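Local structure of alpha-rhamnosidase (Dictyoglomus thermophilum, 6I60) at residues A[154-159]-A[173-178]; A[288-293]-A[309-314]; A[612-617]-A[820-825]; A[754-759]-A[784-789]. The protein probably hydrolyses terminal non-reducing alpha-L-rhamnose residues from alpha-L-rhamnosides, a reaction applicable to removing rhamnose selectively from natural flavonoids. One frame throughout, in Å; residues are numbered along the deposited sequence.

The four contacts form two pairs, one in the beta-rich part of the chain and one in the helical part. Contacts 1 and 2 have centres 14 Å apart and lie on neighbouring strands, contact 1 on 171-184 and contact 2 on 288-298; Lys156 N and Tyr291 OH, 2.8 Å apart, link them. Contacts 3 and 4, centres 13 Å apart, lie inside the 6-hairpin glycosidase domain and meet where Pro616 CG comes 3.3 Å from Leu757 O. The pairs do not touch: nearest atoms of contacts 1 and 3 are about 22 Å apart, and centres of contacts 2 and 4 are 57 Å apart. Triethylene glycol, probably from the crystallisation liquor, lies beside Ile173 and Trp613.

Contact 1 (A[154-159]-A[173-178]); sequences EHKYEV and IAYAPM
Glu158 and Ile173 face each other as an antiparallel hydrogen-bonded pair. Glu158 N donates to Ile173 O at 2.7 Å, and in return Ile173 N reaches Glu158 O, also at 2.7 Å. A third, weak bond runs from Tyr175 N to Lys156 O at 3.0 Å. Between these bonds Tyr157 and Ala174 make a non-hydrogen-bonded pair, and their CB atoms touch at 4.1 Å on one face of the sheet, while the side chains of Glu158 and Ile173 take the other. Beyond the regular pairing, Lys156 and Tyr175 lie side by side. Lys156 sets its CG opposite the backbone N (chi1 -174°), which lays that methylene over one face of the Tyr175 ring, 4.2 Å from the centroid and offset toward the rim, a CH-pi contact. Replacing Tyr175 with a serine would probably leave Lys156 CG without the ring face it rests on and remove the ring that Tyr291 packs against. His155 closes the far end through loose contacts of its ring with Ala174 CB and Pro177 CG, and stacks on Phe262. Hydrogen bonding thus registers the hairpin of strands 157-160 and 171-184 through its main chain, whereas side chains add apolar and CH-pi packing, in which Lys156, though exposed, rests its CG on one face of the aromatic ring.

Contact 2 (A[288-293]-A[309-314]); sequences KTTYGP and KEIKGW
Ile311 directs its CD1 methyl onto the backbone at Tyr291 and Gly292, 3.7 Å from Gly292 CA and next to Tyr291 O. Its CG1 branch stands anti to the carbonyl carbon (chi1 -61°), and this branch, not CG2, carries the methyl across. Thr290 flanks the same methyl with OG1 at 4.2 Å from Ile311 CD1; that hydroxyl donates to the carbonyl of the next residue, Tyr291 O, at 3.0 Å, from above the carbonyl plane. A second patch forms where Pro293 and Glu310 come alongside, CB to CB at 4.1 Å. The Pro293 ring also sets CD 3.7 Å from Lys309 O, and Lys309 answers with CB 3.9 Å from Gly292 O. No hydrogen bond joins the two segments; their contact is van der Waals packing of aliphatic groups on one another and on peptide groups. The charged ends lead elsewhere: Glu310 OE2 forms a salt bridge with Lys420, and Lys309 NZ one with Asp306. Tyr291 swings its ring away from this loop, and its OH is bound to Lys156 N. Beyond Ile311 the loop reverses in a type II beta turn ending at Trp314, with Gly313 at the third position and a positive phi (78°) as that turn type expects. In the fold, strands 288-298 and 302-306 pair antiparallel, and 309-314 is the loop that runs on past their hairpin and folds back over the first strand, within the alpha-L-rhamnosidase N-terminal domain.

Contact 3 (A[612-617]-A[820-825]); sequences DWCQPG and HIMFGS
Phe823 brings CZ, the far corner of its ring, up to Cys614 O at 3.4 Å, the carbonyl oxygen lying at the ring edge and in its plane. The same corner is 4.4 Å from Cys614 CB. CG of Phe823 stands anti to the carbonyl carbon (chi1 -83°), which carries the ring from its own loop across to the other. Met822 supplies the second contact through its terminal methyl: CE lies 4.4 Å from Cys614 SG and also 4.4 Å from Trp613 CD1, the latter approach being at the indole edge near its plane. The side-chain touches are loose and apolar, and no hydrogen bond crosses between the segments. Within 820-825 a backbone bond from Gly824 N to Ile821 O, 3.0 Å long, closes a turn around the two contact residues, while the Met822 sulfur sits in plane at the edge of the His820 ring. Farther out, Ile761 at the start of helix 761-773 packs on Trp613, Met822 and Phe823, filling in between both loops, and its backbone is hydrogen-bonded to that of Trp613. Asp612 OD1 accepts from Ala763 N, anchoring the first loop to the same helix. Tyr610 meets the Trp613 indole edge-to-face, and Trp807 packs against Phe823. Both segments are loops connecting helices of the 6-hairpin glycosidase domain, the (alpha/alpha)6 catalytic barrel of this family. A triethylene glycol bound there, probably from the crystallisation liquor, may mark a pocket beside Trp613.

Contact 4 (A[754-759]-A[784-789]); sequences DYHLDT and VNQKTY
His756 and Thr788 join two inter-helix loops of the 6-hairpin glycosidase domain, an (alpha/alpha)6 barrel: 754-759 precedes helix 761-773, while the segment 784-789 begins at the end of helix 777-784. The polar part is one hydrogen bond: His756 NE2 and Thr788 OG1 lie 3.0 Å apart at the edge of the imidazole, and either could be the donor. Thr788 OG1 sits between its backbone N and carbonyl carbon (chi1 46°), which turns the hydroxyl to the ring. The other nitrogen is held within its own loop: ND1 is hydrogen-bonded to His753 O and donates weakly to Asp754 O at 2.8 Å. Together these bonds fix the rotation of the ring. The CH-pi part comes from Gln786, whose CG lies over one face of the His756 ring, 4.1 Å from the centroid and offset toward the rim; the two side chains cross at about a right angle. A leucine in place of His756 would probably leave the Thr788 hydroxyl without this partner and release the hold on the Asp754 and His753 carbonyls. In the surroundings, the Tyr755 ring makes a cation-pi contact with Lys782 and the Tyr789 hydroxyl bonds to Glu808. Among the van der Waals contacts, the backbone of the second loop closes on the imidazole as well, with Tyr789 O lying oblique to the ring, 3.3 Å from His756 CD2.

Contact 1 (A[154-159]-A[173-178])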
# COMPACT_ATOMS: atom_id res chain seq x y z
N GLU A 154 -4.75 36.42 -9.09
CA GLU A 154 -3.61 36.60 -9.98
C GLU A 154 -3.02 35.26 -10.40
O GLU A 154 -2.99 34.93 -11.59
CB GLU A 154 -2.55 37.48 -9.31
CG GLU A 154 -1.11 37.23 -9.75
CD GLU A 154 -0.75 37.93 -11.05
OE1 GLU A 154 0.06 37.38 -11.82
OE2 GLU A 154 -1.29 39.03 -11.30
N HIS A 155 -2.55 34.47 -9.43
CA HIS A 155 -1.95 33.16 -9.67
C HIS A 155 -0.76 33.23 -10.62
O HIS A 155 -0.91 33.07 -11.83
CB HIS A 155 -2.99 32.18 -10.22
CG HIS A 155 -3.47 31.19 -9.21
ND1 HIS A 155 -2.61 30.43 -8.45
CD2 HIS A 155 -4.72 30.85 -8.82
CE1 HIS A 155 -3.31 29.65 -7.64
NE2 HIS A 155 -4.60 29.89 -7.85
N LYS A 156 0.44 33.46 -10.08
CA LYS A 156 1.66 33.39 -10.87
C LYS A 156 2.11 31.94 -10.98
O LYS A 156 2.10 31.19 -10.00
CB LYS A 156 2.76 34.26 -10.26
CG LYS A 156 4.06 34.40 -11.08
CD LYS A 156 3.86 34.21 -12.60
CE LYS A 156 4.79 35.09 -13.42
NZ LYS A 156 6.20 34.60 -13.38
N TYR A 157 2.51 31.55 -12.19
CA TYR A 157 2.97 30.20 -12.49
C TYR A 157 4.16 30.28 -13.43
O TYR A 157 4.47 31.33 -14.00
CB TYR A 157 1.85 29.37 -13.12
CG TYR A 157 1.29 29.99 -14.38
CD1 TYR A 157 0.33 31.00 -14.31
CD2 TYR A 157 1.71 29.58 -15.63
CE1 TYR A 157 -0.18 31.57 -15.45
CE2 TYR A 157 1.20 30.15 -16.78
CZ TYR A 157 0.26 31.15 -16.68
OH TYR A 157 -0.25 31.72 -17.82
N GLU A 158 4.83 29.14 -13.60
CA GLU A 158 5.89 28.98 -14.59
C GLU A 158 5.59 27.73 -15.41
O GLU A 158 5.09 26.74 -14.87
CB GLU A 158 7.27 28.87 -13.94
CG GLU A 158 8.17 30.08 -14.17
CD GLU A 158 9.60 29.85 -13.70
OE1 GLU A 158 10.17 30.76 -13.07
OE2 GLU A 158 10.14 28.76 -13.97
N VAL A 159 5.88 27.79 -16.70
CA VAL A 159 5.61 26.68 -17.62
C VAL A 159 6.95 26.06 -17.99
O VAL A 159 7.69 26.60 -18.83
CB VAL A 159 4.84 27.15 -18.85
CG1 VAL A 159 4.16 25.96 -19.52
CG2 VAL A 159 3.82 28.21 -18.47
N ILE A 173 3.81 24.96 -13.32
CA ILE A 173 4.05 25.01 -11.88
C ILE A 173 3.61 26.38 -11.38
O ILE A 173 4.22 27.40 -11.69
CB ILE A 173 5.53 24.75 -11.55
CG1 ILE A 173 5.92 23.33 -11.94
CG2 ILE A 173 5.79 25.00 -10.07
CD1 ILE A 173 7.19 23.25 -12.77
N ALA A 174 2.53 26.39 -10.59
CA ALA A 174 2.07 27.61 -9.94
C ALA A 174 2.87 27.87 -8.67
O ALA A 174 3.72 27.07 -8.26
CB ALA A 174 0.58 27.51 -9.64
N TYR A 175 2.60 29.00 -8.03
CA TYR A 175 3.28 29.36 -6.80
C TYR A 175 2.56 28.73 -5.61
O TYR A 175 1.70 27.86 -5.76
CB TYR A 175 3.36 30.88 -6.67
CG TYR A 175 4.55 31.51 -7.36
CD1 TYR A 175 4.94 31.09 -8.62
CD2 TYR A 175 5.27 32.53 -6.75
CE1 TYR A 175 6.03 31.66 -9.26
CE2 TYR A 175 6.35 33.10 -7.38
CZ TYR A 175 6.73 32.67 -8.63
OH TYR A 175 7.81 33.25 -9.26
N ALA A 176 2.92 29.16 -4.40
CA ALA A 176 2.32 28.62 -3.18
C ALA A 176 1.53 29.72 -2.47
O ALA A 176 2.11 30.52 -1.73
CB ALA A 176 3.39 28.06 -2.25
N PRO A 177 0.21 29.80 -2.67
CA PRO A 177 -0.57 30.83 -2.00
C PRO A 177 -0.86 30.48 -0.55
O PRO A 177 -1.03 29.31 -0.19
CB PRO A 177 -1.86 30.88 -2.82
CG PRO A 177 -2.01 29.50 -3.36
CD PRO A 177 -0.61 28.96 -3.56
N MET A 178 -0.92 31.51 0.28
CA MET A 178 -1.28 31.39 1.68
C MET A 178 -2.62 32.07 1.91
O MET A 178 -2.92 33.09 1.30
CB MET A 178 -0.21 32.01 2.59
CG MET A 178 1.21 31.59 2.25
SD MET A 178 2.45 32.66 3.01
CE MET A 178 3.40 31.46 3.94

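Contact 2 (A[288-293]-A[309-314])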
# COMPACT_ATOMS: atom_id res chain seq x y z
N LYS A 288 -8.10 36.65 3.67
CA LYS A 288 -6.98 37.33 3.05
C LYS A 288 -6.02 36.31 2.45
O LYS A 288 -6.03 35.13 2.82
CB LYS A 288 -6.26 38.22 4.06
CG LYS A 288 -7.05 39.45 4.46
CD LYS A 288 -7.63 40.17 3.25
CE LYS A 288 -7.95 41.62 3.57
NZ LYS A 288 -6.74 42.49 3.49
N THR A 289 -5.19 36.77 1.53
CA THR A 289 -4.29 35.87 0.82
C THR A 289 -3.09 36.64 0.30
O THR A 289 -3.16 37.85 0.06
CB THR A 289 -5.01 35.16 -0.33
OG1 THR A 289 -4.14 34.19 -0.92
CG2 THR A 289 -5.45 36.16 -1.39
N THR A 290 -1.98 35.93 0.13
CA THR A 290 -0.72 36.52 -0.31
C THR A 290 0.22 35.41 -0.74
O THR A 290 -0.06 34.22 -0.56
CB THR A 290 -0.08 37.36 0.80
OG1 THR A 290 1.27 37.66 0.45
CG2 THR A 290 -0.08 36.58 2.10
N TYR A 291 1.36 35.82 -1.31
CA TYR A 291 2.44 34.91 -1.64
C TYR A 291 3.51 34.99 -0.56
O TYR A 291 3.78 36.07 -0.02
CB TYR A 291 3.05 35.24 -3.00
CG TYR A 291 2.31 34.63 -4.17
CD1 TYR A 291 1.62 33.43 -4.02
CD2 TYR A 291 2.31 35.24 -5.42
CE1 TYR A 291 0.94 32.86 -5.09
CE2 TYR A 291 1.63 34.68 -6.49
CZ TYR A 291 0.95 33.49 -6.32
OH TYR A 291 0.28 32.93 -7.38
N GLY A 292 4.12 33.85 -0.24
CA GLY A 292 5.08 33.79 0.83
C GLY A 292 6.47 33.41 0.37
O GLY A 292 6.92 33.79 -0.71
N PRO A 293 7.19 32.66 1.21
CA PRO A 293 8.56 32.28 0.86
C PRO A 293 8.64 31.26 -0.27
O PRO A 293 9.57 31.32 -1.08
CB PRO A 293 9.12 31.72 2.17
CG PRO A 293 7.92 31.26 2.93
CD PRO A 293 6.81 32.20 2.56
N LYS A 309 11.56 36.44 1.48
CA LYS A 309 10.15 36.74 1.28
C LYS A 309 9.25 36.02 2.28
O LYS A 309 8.14 35.60 1.93
CB LYS A 309 9.74 36.40 -0.15
CG LYS A 309 10.67 36.96 -1.22
CD LYS A 309 10.08 36.76 -2.61
CE LYS A 309 11.09 37.10 -3.70
NZ LYS A 309 11.80 35.89 -4.20
N GLU A 310 9.70 35.86 3.52
CA GLU A 310 8.97 35.11 4.53
C GLU A 310 8.23 36.10 5.44
O GLU A 310 8.86 36.82 6.22
CB GLU A 310 9.92 34.23 5.34
CG GLU A 310 9.26 33.53 6.51
CD GLU A 310 10.07 32.37 7.03
OE1 GLU A 310 10.60 31.59 6.20
OE2 GLU A 310 10.20 32.23 8.26
N ILE A 311 6.91 36.12 5.33
CA ILE A 311 6.08 36.98 6.17
C ILE A 311 6.14 36.48 7.60
O ILE A 311 5.51 35.47 7.95
CB ILE A 311 4.63 37.03 5.66
CG1 ILE A 311 4.58 37.61 4.24
CG2 ILE A 311 3.76 37.86 6.60
CD1 ILE A 311 4.34 36.57 3.17
N LYS A 312 6.91 37.16 8.44
CA LYS A 312 7.06 36.74 9.83
C LYS A 312 5.78 36.99 10.60
O LYS A 312 5.22 38.09 10.57
CB LYS A 312 8.22 37.49 10.49
CG LYS A 312 9.48 37.55 9.64
CD LYS A 312 10.73 37.55 10.51
CE LYS A 312 11.27 38.95 10.71
NZ LYS A 312 12.01 39.44 9.50
N GLY A 313 5.30 35.96 11.29
CA GLY A 313 4.12 36.11 12.12
C GLY A 313 2.80 36.12 11.39
O GLY A 313 1.86 36.78 11.84
N TRP A 314 2.69 35.39 10.28
CA TRP A 314 1.51 35.50 9.43
C TRP A 314 0.32 34.70 9.94
O TRP A 314 -0.81 34.99 9.54
CB TRP A 314 1.86 35.05 8.01
CG TRP A 314 2.07 33.57 7.89
CD1 TRP A 314 3.20 32.88 8.21
CD2 TRP A 314 1.13 32.60 7.40
NE1 TRP A 314 3.03 31.54 7.96
CE2 TRP A 314 1.76 31.34 7.46
CE3 TRP A 314 -0.18 32.68 6.93
CZ2 TRP A 314 1.12 30.17 7.07
CZ3 TRP A 314 -0.82 31.52 6.54
CH2 TRP A 314 -0.16 30.28 6.61

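Contact 3 (A[612-617]-A[820-825])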
# COMPACT_ATOMS: atom_id res chain seq x y z
N ASP A 612 4.32 -10.03 -20.56
CA ASP A 612 5.43 -10.34 -19.66
C ASP A 612 6.47 -9.23 -19.79
O ASP A 612 7.46 -9.33 -20.51
CB ASP A 612 6.02 -11.71 -20.00
CG ASP A 612 6.61 -12.40 -18.78
OD1 ASP A 612 6.29 -11.99 -17.65
OD2 ASP A 612 7.39 -13.36 -18.97
N TRP A 613 6.22 -8.15 -19.05
CA TRP A 613 7.04 -6.95 -19.15
C TRP A 613 8.44 -7.20 -18.59
O TRP A 613 8.60 -7.72 -17.48
CB TRP A 613 6.37 -5.80 -18.39
CG TRP A 613 6.81 -4.43 -18.79
CD1 TRP A 613 7.37 -3.48 -17.98
CD2 TRP A 613 6.71 -3.83 -20.09
NE1 TRP A 613 7.62 -2.34 -18.69
CE2 TRP A 613 7.23 -2.53 -19.99
CE3 TRP A 613 6.24 -4.28 -21.32
CZ2 TRP A 613 7.28 -1.66 -21.08
CZ3 TRP A 613 6.29 -3.42 -22.40
CH2 TRP A 613 6.81 -2.13 -22.28
N CYS A 614 9.46 -6.83 -19.37
CA CYS A 614 10.85 -6.80 -18.94
C CYS A 614 11.36 -8.20 -18.59
O CYS A 614 11.76 -8.49 -17.46
CB CYS A 614 11.04 -5.84 -17.77
SG CYS A 614 10.81 -4.11 -18.23
N GLN A 615 11.36 -9.07 -19.59
CA GLN A 615 12.10 -10.32 -19.50
C GLN A 615 13.59 -10.02 -19.62
O GLN A 615 13.97 -8.95 -20.11
CB GLN A 615 11.65 -11.29 -20.59
CG GLN A 615 10.14 -11.46 -20.69
CD GLN A 615 9.73 -12.48 -21.74
OE1 GLN A 615 10.38 -12.61 -22.78
NE2 GLN A 615 8.66 -13.22 -21.47
N PRO A 616 14.45 -10.93 -19.17
CA PRO A 616 15.90 -10.67 -19.24
C PRO A 616 16.35 -10.36 -20.66
O PRO A 616 16.15 -11.15 -21.58
CB PRO A 616 16.51 -11.97 -18.72
CG PRO A 616 15.48 -12.53 -17.82
CD PRO A 616 14.15 -12.17 -18.43
N GLY A 617 16.94 -9.18 -20.83
CA GLY A 617 17.48 -8.78 -22.11
C GLY A 617 16.48 -8.21 -23.08
O GLY A 617 16.69 -8.28 -24.29
N HIS A 820 12.00 -0.07 -8.29
CA HIS A 820 10.73 -0.60 -8.74
C HIS A 820 10.24 -1.71 -7.81
O HIS A 820 11.02 -2.31 -7.07
CB HIS A 820 10.84 -1.13 -10.18
CG HIS A 820 10.49 -0.12 -11.22
ND1 HIS A 820 11.06 1.14 -11.25
CD2 HIS A 820 9.63 -0.16 -12.26
CE1 HIS A 820 10.57 1.81 -12.28
NE2 HIS A 820 9.69 1.05 -12.90
N ILE A 821 8.94 -1.96 -7.87
CA ILE A 821 8.29 -2.91 -6.98
C ILE A 821 7.62 -4.06 -7.73
O ILE A 821 7.17 -5.02 -7.08
CB ILE A 821 7.27 -2.20 -6.06
CG1 ILE A 821 6.87 -3.08 -4.87
CG2 ILE A 821 6.04 -1.76 -6.86
CD1 ILE A 821 8.03 -3.80 -4.23
N MET A 822 7.56 -4.01 -9.06
CA MET A 822 6.84 -5.05 -9.80
C MET A 822 7.48 -6.42 -9.61
O MET A 822 6.77 -7.43 -9.53
CB MET A 822 6.77 -4.68 -11.28
CG MET A 822 8.04 -4.04 -11.82
SD MET A 822 7.81 -3.39 -13.49
CE MET A 822 9.48 -3.52 -14.13
N PHE A 823 8.80 -6.47 -9.53
CA PHE A 823 9.50 -7.74 -9.35
C PHE A 823 9.55 -8.19 -7.90
O PHE A 823 10.19 -9.21 -7.61
CB PHE A 823 10.93 -7.64 -9.91
CG PHE A 823 11.02 -7.85 -11.39
CD1 PHE A 823 10.63 -9.06 -11.96
CD2 PHE A 823 11.50 -6.85 -12.22
CE1 PHE A 823 10.71 -9.25 -13.33
CE2 PHE A 823 11.58 -7.04 -13.59
CZ PHE A 823 11.19 -8.25 -14.14
N GLY A 824 8.90 -7.47 -6.98
CA GLY A 824 8.95 -7.78 -5.56
C GLY A 824 8.04 -8.89 -5.10
O GLY A 824 7.96 -9.14 -3.89
N SER A 825 7.36 -9.58 -6.01
CA SER A 825 6.43 -10.65 -5.63
C SER A 825 7.13 -11.85 -5.01
O SER A 825 6.44 -12.72 -4.46
CB SER A 825 5.62 -11.10 -6.85
OG SER A 825 6.42 -11.13 -8.01

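Contact 4 (A[754-759]-A[784-789])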
# COMPACT_ATOMS: atom_id res chain seq x y z
N ASP A 754 20.49 -22.71 -16.49
CA ASP A 754 21.32 -22.96 -15.32
C ASP A 754 20.75 -22.29 -14.07
O ASP A 754 21.42 -21.51 -13.38
CB ASP A 754 22.77 -22.52 -15.57
CG ASP A 754 23.73 -23.04 -14.52
OD1 ASP A 754 23.62 -24.22 -14.14
OD2 ASP A 754 24.59 -22.25 -14.07
N TYR A 755 19.48 -22.59 -13.78
CA TYR A 755 18.76 -22.07 -12.62
C TYR A 755 18.74 -20.54 -12.63
O TYR A 755 19.23 -19.87 -11.71
CB TYR A 755 19.37 -22.60 -11.32
CG TYR A 755 19.35 -24.10 -11.20
CD1 TYR A 755 20.41 -24.87 -11.66
CD2 TYR A 755 18.27 -24.76 -10.61
CE1 TYR A 755 20.39 -26.25 -11.55
CE2 TYR A 755 18.25 -26.13 -10.49
CZ TYR A 755 19.31 -26.87 -10.96
OH TYR A 755 19.29 -28.24 -10.84
N HIS A 756 18.16 -19.98 -13.69
CA HIS A 756 18.03 -18.54 -13.82
C HIS A 756 16.66 -18.21 -14.41
O HIS A 756 16.12 -18.96 -15.23
CB HIS A 756 19.13 -17.95 -14.71
CG HIS A 756 20.45 -17.79 -14.01
ND1 HIS A 756 21.40 -18.79 -13.96
CD2 HIS A 756 20.97 -16.75 -13.32
CE1 HIS A 756 22.45 -18.36 -13.28
NE2 HIS A 756 22.21 -17.13 -12.88
N LEU A 757 16.10 -17.09 -13.97
CA LEU A 757 14.80 -16.66 -14.44
C LEU A 757 14.89 -16.12 -15.86
O LEU A 757 15.78 -15.32 -16.18
CB LEU A 757 14.22 -15.59 -13.51
CG LEU A 757 13.78 -16.04 -12.12
CD1 LEU A 757 13.47 -14.84 -11.25
CD2 LEU A 757 12.58 -16.96 -12.22
N ASP A 758 13.98 -16.57 -16.72
CA ASP A 758 13.81 -16.05 -18.07
C ASP A 758 12.42 -15.45 -18.23
O ASP A 758 11.79 -15.56 -19.28
CB ASP A 758 14.06 -17.14 -19.11
CG ASP A 758 14.37 -16.58 -20.49
OD1 ASP A 758 14.79 -15.41 -20.59
OD2 ASP A 758 14.20 -17.32 -21.48
N THR A 759 11.94 -14.80 -17.18
CA THR A 759 10.55 -14.36 -17.09
C THR A 759 10.48 -12.89 -16.72
O THR A 759 11.35 -12.36 -16.02
CB THR A 759 9.78 -15.18 -16.05
OG1 THR A 759 10.47 -15.14 -14.80
CG2 THR A 759 9.65 -16.63 -16.50
N VAL A 784 16.68 -18.64 -6.54
CA VAL A 784 16.77 -17.49 -5.65
C VAL A 784 18.20 -17.28 -5.17
O VAL A 784 18.68 -16.14 -5.09
CB VAL A 784 15.79 -17.66 -4.48
CG1 VAL A 784 16.28 -16.93 -3.24
CG2 VAL A 784 14.40 -17.18 -4.87
N ASN A 785 18.91 -18.36 -4.88
CA ASN A 785 20.27 -18.29 -4.35
C ASN A 785 21.30 -17.85 -5.38
O ASN A 785 22.49 -17.80 -5.06
CB ASN A 785 20.67 -19.65 -3.76
CG ASN A 785 21.70 -19.53 -2.64
OD1 ASN A 785 21.70 -20.32 -1.70
ND2 ASN A 785 22.57 -18.53 -2.74
N GLN A 786 20.89 -17.54 -6.61
CA GLN A 786 21.84 -17.12 -7.63
C GLN A 786 22.32 -15.70 -7.37
O GLN A 786 21.55 -14.82 -6.98
CB GLN A 786 21.20 -17.21 -9.02
CG GLN A 786 21.09 -18.63 -9.54
CD GLN A 786 22.39 -19.41 -9.41
OE1 GLN A 786 22.49 -20.34 -8.61
NE2 GLN A 786 23.39 -19.03 -10.20
N LYS A 787 23.62 -15.48 -7.58
CA LYS A 787 24.23 -14.16 -7.45
C LYS A 787 24.70 -13.60 -8.79
O LYS A 787 25.36 -12.56 -8.82
CB LYS A 787 25.41 -14.22 -6.47
CG LYS A 787 25.04 -13.90 -5.03
CD LYS A 787 26.24 -14.04 -4.11
CE LYS A 787 26.07 -15.17 -3.12
NZ LYS A 787 26.71 -14.87 -1.81
N THR A 788 24.36 -14.26 -9.89
CA THR A 788 24.77 -13.85 -11.22
C THR A 788 23.54 -13.45 -12.04
O THR A 788 22.40 -13.70 -11.65
CB THR A 788 25.54 -14.97 -11.92
OG1 THR A 788 24.84 -16.21 -11.74
CG2 THR A 788 26.94 -15.09 -11.35
N TYR A 789 23.80 -12.84 -13.19
CA TYR A 789 22.71 -12.41 -14.06
C TYR A 789 22.04 -13.62 -14.70
O TYR A 789 22.72 -14.55 -15.13
CB TYR A 789 23.23 -11.46 -15.14
CG TYR A 789 22.19 -11.08 -16.17
CD1 TYR A 789 22.01 -11.86 -17.31
CD2 TYR A 789 21.40 -9.96 -16.01
CE1 TYR A 789 21.06 -11.53 -18.25
CE2 TYR A 789 20.45 -9.62 -16.95
CZ TYR A 789 20.28 -10.40 -18.07
OH TYR A 789 19.33 -10.07 -19.00